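Local structure of endosialidase (Enterobacteria phage phi92, 4HIZ) at residues 82-92 against 469-480; 621-630 against 639-647. The protein cleaves alpha-2,8- and alpha-2,9-linked sialic acid polymers as a trimeric phage endosialidase. All coordinates share one frame; numbering follows the deposited sequence.

Interaction 1 of 2, residues 82-92 against 469-480. With NA (sodium ion), chain B; EDO (1,2-ethanediol), chain L.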
loop_
_atom_site.group_PDB
_atom_site.type_symbol
_atom_site.label_atom_id
_atom_site.label_comp_id
_atom_site.label_asym_id
_atom_site.label_seq_id
_atom_site.Cartn_x
_atom_site.Cartn_y
_atom_site.Cartn_z
ATOM N N TYR A 82 17.207 -1.586 5.139
ATOM C CA TYR A 82 18.300 -0.669 4.837
ATOM C C TYR A 82 18.581 -0.877 3.341
ATOM O O TYR A 82 19.244 -1.851 2.947
ATOM C CB TYR A 82 19.538 -1.015 5.722
ATOM C CG TYR A 82 20.545 0.118 5.769
ATOM C CD1 TYR A 82 21.391 0.389 4.679
ATOM C CD2 TYR A 82 20.683 0.910 6.929
ATOM C CE1 TYR A 82 22.311 1.441 4.733
ATOM C CE2 TYR A 82 21.580 1.961 6.976
ATOM C CZ TYR A 82 22.393 2.229 5.888
ATOM O OH TYR A 82 23.280 3.280 5.973
ATOM N N ASN A 83 18.025 0.000 2.510
ATOM C CA ASN A 83 18.087 -0.140 1.048
ATOM C C ASN A 83 19.145 0.819 0.561
ATOM O O ASN A 83 18.952 2.040 0.613
ATOM C CB ASN A 83 16.739 0.243 0.430
ATOM C CG ASN A 83 15.631 -0.659 0.918
ATOM O OD1 ASN A 83 15.789 -1.891 0.916
ATOM N ND2 ASN A 83 14.494 -0.068 1.338
ATOM N N ALA A 84 20.246 0.277 0.024
ATOM C CA ALA A 84 21.357 1.146 -0.303
ATOM C C ALA A 84 22.263 0.504 -1.355
ATOM O O ALA A 84 22.050 -0.637 -1.754
ATOM C CB ALA A 84 22.165 1.457 1.015
ATOM N N TRP A 85 23.239 1.283 -1.790
ATOM C CA TRP A 85 24.296 0.799 -2.720
ATOM C C TRP A 85 23.772 0.346 -4.090
ATOM O O TRP A 85 23.901 -0.847 -4.447
ATOM C CB TRP A 85 25.133 -0.354 -2.078
ATOM C CG TRP A 85 25.617 -0.001 -0.679
ATOM C CD1 TRP A 85 26.649 0.850 -0.332
ATOM C CD2 TRP A 85 25.070 -0.501 0.542
ATOM N NE1 TRP A 85 26.740 0.920 1.051
ATOM C CE2 TRP A 85 25.796 0.091 1.608
ATOM C CE3 TRP A 85 24.059 -1.428 0.840
ATOM C CZ2 TRP A 85 25.490 -0.157 2.961
ATOM C CZ3 TRP A 85 23.756 -1.681 2.201
ATOM C CH2 TRP A 85 24.507 -1.075 3.241
ATOM N N THR A 86 23.233 1.274 -4.884
ATOM C CA THR A 86 23.122 0.958 -6.316
ATOM C C THR A 86 24.525 0.853 -6.943
ATOM O O THR A 86 24.648 0.223 -7.986
ATOM C CB THR A 86 22.355 2.018 -7.098
ATOM O OG1 THR A 86 23.072 3.251 -7.001
ATOM C CG2 THR A 86 20.894 2.191 -6.518
ATOM N N GLN A 87 25.557 1.429 -6.307
ATOM C CA GLN A 87 26.922 1.413 -6.911
ATOM C C GLN A 87 27.331 -0.009 -7.291
ATOM O O GLN A 87 27.101 -0.943 -6.517
ATOM C CB GLN A 87 27.981 2.010 -5.948
ATOM C CG GLN A 87 28.089 1.246 -4.663
ATOM C CD GLN A 87 29.174 1.798 -3.706
ATOM O OE1 GLN A 87 29.051 1.665 -2.490
ATOM N NE2 GLN A 87 30.245 2.386 -4.261
ATOM N N ASP A 88 27.867 -0.208 -8.503
ATOM C CA ASP A 88 27.609 0.615 -9.682
ATOM C C ASP A 88 26.979 -0.364 -10.679
ATOM O O ASP A 88 27.697 -0.984 -11.486
ATOM C CB ASP A 88 28.903 1.228 -10.252
ATOM C CG ASP A 88 28.651 2.074 -11.495
ATOM O OD1 ASP A 88 27.469 2.467 -11.729
ATOM O OD2 ASP A 88 29.624 2.348 -12.254
ATOM N N LYS A 89 25.659 -0.522 -10.596
ATOM C CA LYS A 89 24.945 -1.652 -11.191
ATOM C C LYS A 89 23.802 -1.268 -12.096
ATOM O O LYS A 89 23.179 -2.161 -12.690
ATOM C CB LYS A 89 24.324 -2.529 -10.063
ATOM C CG LYS A 89 25.394 -3.178 -9.147
ATOM C CD LYS A 89 24.743 -4.103 -8.117
ATOM C CE LYS A 89 24.024 -3.267 -6.980
ATOM N NZ LYS A 89 25.071 -2.657 -5.996
ATOM N N THR A 90 23.460 0.018 -12.180
ATOM C CA THR A 90 22.266 0.357 -12.984
ATOM C C THR A 90 22.428 0.090 -14.478
ATOM O O THR A 90 23.544 0.110 -15.004
ATOM C CB THR A 90 21.808 1.822 -12.783
ATOM O OG1 THR A 90 22.794 2.724 -13.289
ATOM C CG2 THR A 90 21.486 2.105 -11.306
ATOM N N PHE A 91 21.309 -0.151 -15.161
ATOM C CA PHE A 91 21.334 -0.332 -16.606
ATOM C C PHE A 91 19.931 -0.178 -17.162
ATOM O O PHE A 91 18.943 -0.204 -16.412
ATOM C CB PHE A 91 21.966 -1.719 -16.961
ATOM C CG PHE A 91 21.173 -2.903 -16.462
ATOM C CD1 PHE A 91 20.110 -3.435 -17.219
ATOM C CD2 PHE A 91 21.449 -3.472 -15.223
ATOM C CE1 PHE A 91 19.381 -4.530 -16.732
ATOM C CE2 PHE A 91 20.726 -4.579 -14.731
ATOM C CZ PHE A 91 19.676 -5.111 -15.487
ATOM N N VAL A 92 19.859 0.052 -18.468
ATOM C CA VAL A 92 18.588 0.142 -19.195
ATOM C C VAL A 92 18.586 -0.970 -20.244
ATOM O O VAL A 92 19.586 -1.169 -20.981
ATOM C CB VAL A 92 18.439 1.529 -19.842
ATOM C CG1 VAL A 92 17.108 1.641 -20.628
ATOM C CG2 VAL A 92 18.533 2.647 -18.746
ATOM N N ASN A 469 27.298 5.463 10.257
ATOM C CA ASN A 469 27.294 5.097 8.844
ATOM C C ASN A 469 26.265 5.931 8.080
ATOM O O ASN A 469 25.201 6.271 8.610
ATOM C CB ASN A 469 26.899 3.635 8.649
ATOM C CG ASN A 469 27.634 2.709 9.538
ATOM O OD1 ASN A 469 27.102 2.259 10.574
ATOM N ND2 ASN A 469 28.873 2.427 9.184
ATOM N N SER A 470 26.587 6.231 6.829
ATOM C CA SER A 470 25.680 6.956 5.940
ATOM C C SER A 470 25.438 6.196 4.655
ATOM O O SER A 470 26.373 5.664 4.038
ATOM C CB SER A 470 26.274 8.326 5.609
ATOM O OG SER A 470 25.430 9.026 4.702
ATOM N N ALA A 471 24.168 6.169 4.226
ATOM C CA ALA A 471 23.814 5.562 2.934
ATOM C C ALA A 471 23.798 6.588 1.799
ATOM O O ALA A 471 23.487 6.242 0.647
ATOM C CB ALA A 471 22.471 4.890 3.046
ATOM N N CYS A 472 24.114 7.849 2.102
ATOM C CA CYS A 472 23.956 8.902 1.096
ATOM C C CYS A 472 24.962 8.721 -0.014
ATOM O O CYS A 472 26.125 8.505 0.248
ATOM C CB CYS A 472 24.084 10.306 1.734
ATOM S SG CYS A 472 22.735 10.652 2.882
ATOM N N GLY A 473 24.501 8.781 -1.254
ATOM C CA GLY A 473 25.370 8.585 -2.410
ATOM C C GLY A 473 25.479 7.128 -2.795
ATOM O O GLY A 473 24.446 6.454 -3.069
ATOM N N VAL A 474 26.746 6.650 -2.859
ATOM C CA VAL A 474 27.075 5.277 -3.244
ATOM C C VAL A 474 26.189 4.821 -4.429
ATOM O O VAL A 474 25.554 3.764 -4.390
ATOM C CB VAL A 474 27.063 4.268 -2.040
ATOM C CG1 VAL A 474 28.284 4.559 -1.094
ATOM C CG2 VAL A 474 25.728 4.260 -1.230
ATOM N N GLY A 475 26.200 5.648 -5.472
ATOM C CA GLY A 475 25.196 5.568 -6.538
ATOM C C GLY A 475 25.736 5.076 -7.879
ATOM O O GLY A 475 26.815 4.479 -7.983
ATOM N N SER A 476 24.918 5.313 -8.900
ATOM C CA SER A 476 25.190 4.721 -10.215
ATOM C C SER A 476 24.475 5.565 -11.258
ATOM O O SER A 476 23.444 6.204 -10.952
ATOM C CB SER A 476 24.642 3.299 -10.169
ATOM O OG SER A 476 24.891 2.611 -11.381
ATOM N N VAL A 477 25.004 5.595 -12.485
ATOM C CA VAL A 477 24.395 6.406 -13.554
ATOM C C VAL A 477 24.033 5.551 -14.737
ATOM O O VAL A 477 24.837 4.703 -15.184
ATOM C CB VAL A 477 25.381 7.523 -14.010
ATOM C CG1 VAL A 477 24.893 8.234 -15.320
ATOM C CG2 VAL A 477 25.589 8.544 -12.822
ATOM N N CYS A 478 22.838 5.788 -15.291
ATOM C CA CYS A 478 22.514 5.142 -16.564
ATOM C C CYS A 478 21.717 6.117 -17.433
ATOM O O CYS A 478 21.347 7.211 -16.984
ATOM C CB CYS A 478 21.712 3.840 -16.338
ATOM S SG CYS A 478 20.123 4.123 -15.478
ATOM N N VAL A 479 21.465 5.735 -18.690
ATOM C CA VAL A 479 20.818 6.655 -19.621
ATOM C C VAL A 479 19.768 5.924 -20.405
ATOM O O VAL A 479 19.986 4.778 -20.843
ATOM C CB VAL A 479 21.887 7.234 -20.618
ATOM C CG1 VAL A 479 21.247 7.995 -21.798
ATOM C CG2 VAL A 479 22.841 8.168 -19.864
ATOM N N LYS A 480 18.635 6.584 -20.625
ATOM C CA LYS A 480 17.629 6.062 -21.564
ATOM C C LYS A 480 17.176 7.185 -22.463
ATOM O O LYS A 480 16.588 8.140 -22.010
ATOM C CB LYS A 480 16.427 5.435 -20.851
ATOM C CG LYS A 480 15.355 4.919 -21.867
ATOM C CD LYS A 480 14.128 4.320 -21.191
ATOM C CE LYS A 480 13.065 3.902 -22.232
ATOM N NZ LYS A 480 12.513 5.081 -22.919
HETATM NA NA NA B . 25.086 2.131 -15.893
HETATM C C1 EDO L . 22.154 1.608 -20.661
HETATM O O1 EDO L . 22.476 0.667 -19.640
HETATM C C2 EDO L . 23.068 2.835 -20.665
HETATM O O2 EDO L . 23.094 3.410 -19.374
HETATM O O HOH W 1 22.775 5.090 7.878
HETATM O O HOH W 2 22.580 4.111 -0.867
HETATM O O HOH W 3 22.771 3.909 -3.745
HETATM O O HOH W 4 27.285 4.252 -13.591
HETATM O O HOH W 5 25.922 1.222 -18.458
#
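Val474 is the bump that fits between Trp85 and Gln87. Its CG2 lies 3.6 Å from Trp85 CD1, the two side chains running side by side, while CB and CG1 abut the amide of Gln87, whose polar end has its main partner in Glu349, with Val474 CG1 3.3 Å from Gln87 OE1. Gln87 CG sits between its own backbone N and carbonyl carbon (chi1 61°), which lays the extended chain across Val474. The Val474 carbonyl accepts from Gln87 N (3.0 Å), the donor standing above the carbonyl plane, and through water 3 also reaches Thr86 N. Next along, Ser476 fills a hollow lined by Thr86, Asp88 and Thr90. Its OG, swung away from its own N (chi1 -178°), donates to Asp88 OD1 (2.6 Å) and accepts from Thr90 N and OG1. Asp88, which follows a cis peptide bond, turns OD2 to Lys353 and Ser294. These meetings seat an edge strand of one antiparallel sheet, 473-480, against the loop between strands 82-84 and 91-93 of a different sheet, within the catalytic beta-propeller. A sodium ion joins the two backbones, held by Thr90 O and Val477 O, each at 2.7 Å, and by water 5. Beyond it Val92 CG2 rests on Val479 O (3.3 Å), and an ethanediol links Val92 N to Val479 N. At the other end Ala471 CB touches Ala84 CB and lies 3.4 Å from Tyr82 OH, which hydrogen-bonds to His107.

Interaction 2 of 2, residues 621-630 against 639-647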
loop_
_atom_site.group_PDB
_atom_site.type_symbol
_atom_site.label_atom_id
_atom_site.label_comp_id
_atom_site.label_asym_id
_atom_site.label_seq_id
_atom_site.Cartn_x
_atom_site.Cartn_y
_atom_site.Cartn_z
ATOM N N THR A 621 -22.743 -31.432 19.619
ATOM C CA THR A 621 -22.911 -32.766 19.049
ATOM C C THR A 621 -24.125 -32.850 18.125
ATOM O O THR A 621 -24.252 -33.792 17.345
ATOM C CB THR A 621 -23.032 -33.841 20.138
ATOM O OG1 THR A 621 -24.142 -33.525 20.970
ATOM C CG2 THR A 621 -21.781 -33.850 21.000
ATOM N N THR A 622 -25.021 -31.881 18.210
ATOM C CA THR A 622 -26.141 -31.842 17.273
ATOM C C THR A 622 -25.686 -31.440 15.855
ATOM O O THR A 622 -26.426 -31.621 14.876
ATOM C CB THR A 622 -27.207 -30.875 17.742
ATOM O OG1 THR A 622 -26.567 -29.653 18.083
ATOM C CG2 THR A 622 -27.909 -31.442 18.988
ATOM N N ASP A 623 -24.462 -30.941 15.728
ATOM C CA ASP A 623 -23.959 -30.499 14.426
ATOM C C ASP A 623 -22.862 -31.390 13.873
ATOM O O ASP A 623 -22.505 -31.260 12.703
ATOM C CB ASP A 623 -23.388 -29.091 14.522
ATOM C CG ASP A 623 -23.894 -28.188 13.446
ATOM O OD1 ASP A 623 -24.658 -28.660 12.567
ATOM O OD2 ASP A 623 -23.505 -26.995 13.475
ATOM N N GLY A 624 -22.305 -32.265 14.708
ATOM C CA GLY A 624 -21.214 -33.116 14.241
ATOM C C GLY A 624 -20.514 -33.816 15.394
ATOM O O GLY A 624 -20.691 -33.476 16.568
ATOM N N SER A 625 -19.733 -34.832 15.070
ATOM C CA SER A 625 -18.832 -35.419 16.065
ATOM C C SER A 625 -17.796 -34.386 16.506
ATOM O O SER A 625 -17.457 -33.472 15.745
ATOM C CB SER A 625 -18.144 -36.666 15.484
ATOM O OG SER A 625 -17.411 -36.340 14.322
ATOM N N LEU A 626 -17.303 -34.545 17.733
ATOM C CA LEU A 626 -16.350 -33.600 18.345
ATOM C C LEU A 626 -15.257 -34.390 19.048
ATOM O O LEU A 626 -15.547 -35.427 19.659
ATOM C CB LEU A 626 -17.005 -32.779 19.484
ATOM C CG LEU A 626 -18.306 -32.049 19.169
ATOM C CD1 LEU A 626 -18.903 -31.481 20.469
ATOM C CD2 LEU A 626 -18.068 -30.925 18.163
ATOM N N LEU A 627 -14.022 -33.881 19.008
ATOM C CA LEU A 627 -13.010 -34.340 19.964
ATOM C C LEU A 627 -12.629 -33.129 20.815
ATOM O O LEU A 627 -12.237 -32.082 20.286
ATOM C CB LEU A 627 -11.776 -34.879 19.221
ATOM C CG LEU A 627 -10.577 -35.175 20.165
ATOM C CD1 LEU A 627 -10.939 -36.279 21.161
ATOM C CD2 LEU A 627 -9.311 -35.566 19.319
ATOM N N GLN A 628 -12.783 -33.251 22.132
ATOM C CA GLN A 628 -12.412 -32.150 23.020
ATOM C C GLN A 628 -11.168 -32.562 23.809
ATOM O O GLN A 628 -11.131 -33.630 24.457
ATOM C CB GLN A 628 -13.563 -31.782 23.992
ATOM C CG GLN A 628 -14.828 -31.306 23.214
ATOM C CD GLN A 628 -15.697 -30.382 24.037
ATOM O OE1 GLN A 628 -15.219 -29.693 24.925
ATOM N NE2 GLN A 628 -16.982 -30.337 23.707
ATOM N N LEU A 629 -10.153 -31.715 23.749
ATOM C CA LEU A 629 -8.915 -31.961 24.490
ATOM C C LEU A 629 -8.852 -30.869 25.553
ATOM O O LEU A 629 -8.758 -29.683 25.205
ATOM C CB LEU A 629 -7.718 -31.827 23.531
ATOM C CG LEU A 629 -7.709 -32.871 22.408
ATOM C CD1 LEU A 629 -6.592 -32.592 21.334
ATOM C CD2 LEU A 629 -7.631 -34.285 22.979
ATOM N N TYR A 630 -8.948 -31.239 26.835
ATOM C CA TYR A 630 -8.932 -30.228 27.898
ATOM C C TYR A 630 -7.504 -29.847 28.294
ATOM O O TYR A 630 -6.616 -30.692 28.294
ATOM C CB TYR A 630 -9.651 -30.751 29.156
ATOM C CG TYR A 630 -11.154 -30.956 29.070
ATOM C CD1 TYR A 630 -11.867 -30.781 27.896
ATOM C CD2 TYR A 630 -11.854 -31.333 30.203
ATOM C CE1 TYR A 630 -13.286 -30.963 27.862
ATOM C CE2 TYR A 630 -13.220 -31.537 30.194
ATOM C CZ TYR A 630 -13.945 -31.348 29.024
ATOM O OH TYR A 630 -15.324 -31.556 29.039
ATOM N N ARG A 639 -8.258 -33.971 30.605
ATOM C CA ARG A 639 -9.135 -35.005 30.021
ATOM C C ARG A 639 -9.184 -34.898 28.498
ATOM O O ARG A 639 -8.982 -33.834 27.929
ATOM C CB ARG A 639 -10.584 -34.834 30.465
ATOM C CG ARG A 639 -10.840 -35.012 31.941
ATOM C CD ARG A 639 -12.347 -34.959 32.182
ATOM N NE ARG A 639 -12.676 -35.460 33.500
ATOM C CZ ARG A 639 -13.891 -35.401 34.021
ATOM N NH1 ARG A 639 -14.886 -34.849 33.326
ATOM N NH2 ARG A 639 -14.110 -35.873 35.237
ATOM N N ALA A 640 -9.486 -36.005 27.852
ATOM C CA ALA A 640 -9.869 -35.950 26.440
ATOM C C ALA A 640 -11.205 -36.656 26.324
ATOM O O ALA A 640 -11.402 -37.712 26.935
ATOM C CB ALA A 640 -8.836 -36.681 25.593
ATOM N N ILE A 641 -12.150 -36.069 25.570
ATOM C CA ILE A 641 -13.438 -36.702 25.412
ATOM C C ILE A 641 -13.829 -36.710 23.945
ATOM O O ILE A 641 -13.800 -35.664 23.274
ATOM C CB ILE A 641 -14.544 -35.935 26.192
ATOM C CG1 ILE A 641 -14.117 -35.722 27.643
ATOM C CG2 ILE A 641 -15.884 -36.686 26.130
ATOM C CD1 ILE A 641 -15.038 -34.757 28.385
ATOM N N LEU A 642 -14.194 -37.897 23.456
ATOM C CA LEU A 642 -14.631 -38.062 22.071
ATOM C C LEU A 642 -16.163 -38.156 22.056
ATOM O O LEU A 642 -16.737 -38.960 22.789
ATOM C CB LEU A 642 -13.987 -39.336 21.470
ATOM C CG LEU A 642 -14.437 -39.678 20.033
ATOM C CD1 LEU A 642 -13.987 -38.621 19.037
ATOM C CD2 LEU A 642 -13.804 -41.010 19.667
ATOM N N TYR A 643 -16.805 -37.312 21.242
ATOM C CA TYR A 643 -18.267 -37.296 21.096
ATOM C C TYR A 643 -18.596 -37.761 19.685
ATOM O O TYR A 643 -18.213 -37.110 18.714
ATOM C CB TYR A 643 -18.796 -35.865 21.247
ATOM C CG TYR A 643 -18.488 -35.232 22.591
ATOM C CD1 TYR A 643 -17.234 -34.683 22.862
ATOM C CD2 TYR A 643 -19.450 -35.173 23.581
ATOM C CE1 TYR A 643 -16.952 -34.102 24.102
ATOM C CE2 TYR A 643 -19.168 -34.599 24.839
ATOM C CZ TYR A 643 -17.945 -34.050 25.071
ATOM O OH TYR A 643 -17.672 -33.488 26.313
ATOM N N ALA A 644 -19.252 -38.900 19.548
ATOM C CA ALA A 644 -19.505 -39.430 18.200
ATOM C C ALA A 644 -20.888 -40.076 18.182
ATOM O O ALA A 644 -20.985 -41.285 18.300
ATOM C CB ALA A 644 -18.398 -40.464 17.803
ATOM N N PRO A 645 -21.963 -39.259 18.071
ATOM C CA PRO A 645 -23.318 -39.809 18.112
ATOM C C PRO A 645 -23.529 -40.914 17.073
ATOM O O PRO A 645 -24.340 -41.805 17.326
ATOM C CB PRO A 645 -24.192 -38.597 17.767
ATOM C CG PRO A 645 -23.408 -37.404 18.346
ATOM C CD PRO A 645 -21.948 -37.783 18.044
ATOM N N GLY A 646 -22.844 -40.851 15.933
ATOM C CA GLY A 646 -22.978 -41.889 14.910
ATOM C C GLY A 646 -22.127 -43.129 15.146
ATOM O O GLY A 646 -22.090 -44.037 14.288
ATOM N N GLY A 647 -21.445 -43.174 16.290
ATOM C CA GLY A 647 -20.538 -44.279 16.600
ATOM C C GLY A 647 -19.086 -43.874 16.427
ATOM O O GLY A 647 -18.742 -43.117 15.509
HETATM O O HOH W 6 -16.167 -33.119 31.134
#
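The Tyr643 ring crosses the Gln628 side chain at a slant, CE1 3.6 Å from Gln628 CG, with the amide and ring planes 35° apart. The carbonyl O of Leu626 lies at the ring's edge in its plane, and Thr621 CG2 comes obliquely to the ring, 3.7 Å from Tyr643 CD2. Gln628 directs OE1 to Arg610 on the neighbouring strand 610-614, a bond that fixes the amide beside the ring. On the same sheet face the hydroxyl end of Tyr630 slants across to Ile641, whose CD1 is 3.3 Å from Tyr630 OH and 3.6 Å from CZ. CG of Tyr630 stands opposite its carbonyl carbon (chi1 -68°), bringing CD2 beside Arg639 CB (3.7 Å); the ring and guanidinium are 23° out of parallel. Water 6 joins Tyr630 OH to Arg639 NH1, the latter bond weak, and lies in the guanidinium plane at its edge. The other face carries Leu627, Leu629, Ala640 and Leu642; Leu629 CD2 meets Ala640 CB, and Leu627 also packs on Leu627 of both neighbouring subunits. Leu626 pairs with Tyr643 and Gln628 with Ile641 through two backbone bonds each, and Tyr630 N adds a fifth to Arg639 O (2.8 Å). Residues 640-642 continue in a parallel ladder with a strand of the second subunit. The arrangement is an antiparallel beta hairpin whose sheet runs on between subunits, in keeping with the intertwined C-terminal stalk of trimeric phage tailspikes.

Overall arrangement
Interactions 1 and 2 lie far apart on an elongated chain: their centres are 62 Å apart and their nearest atoms about 42 Å. The centre of interaction 1 is about 11 Å from that of the chain, in the catalytic propeller, and the contact joins parts of that domain 377 residues apart in sequence around a sodium ion; the Tyr82 side chain is about 6 Å from a calcium ion. Interaction 2, its centre about 52 Å from that of the chain, joins neighbouring strands. Most of its residues come within reach of another subunit, whereas in interaction 1 a single residue, Lys480, does. Neither contact includes residues of the glycan pockets, such as that of His136, Glu176 and Trp178.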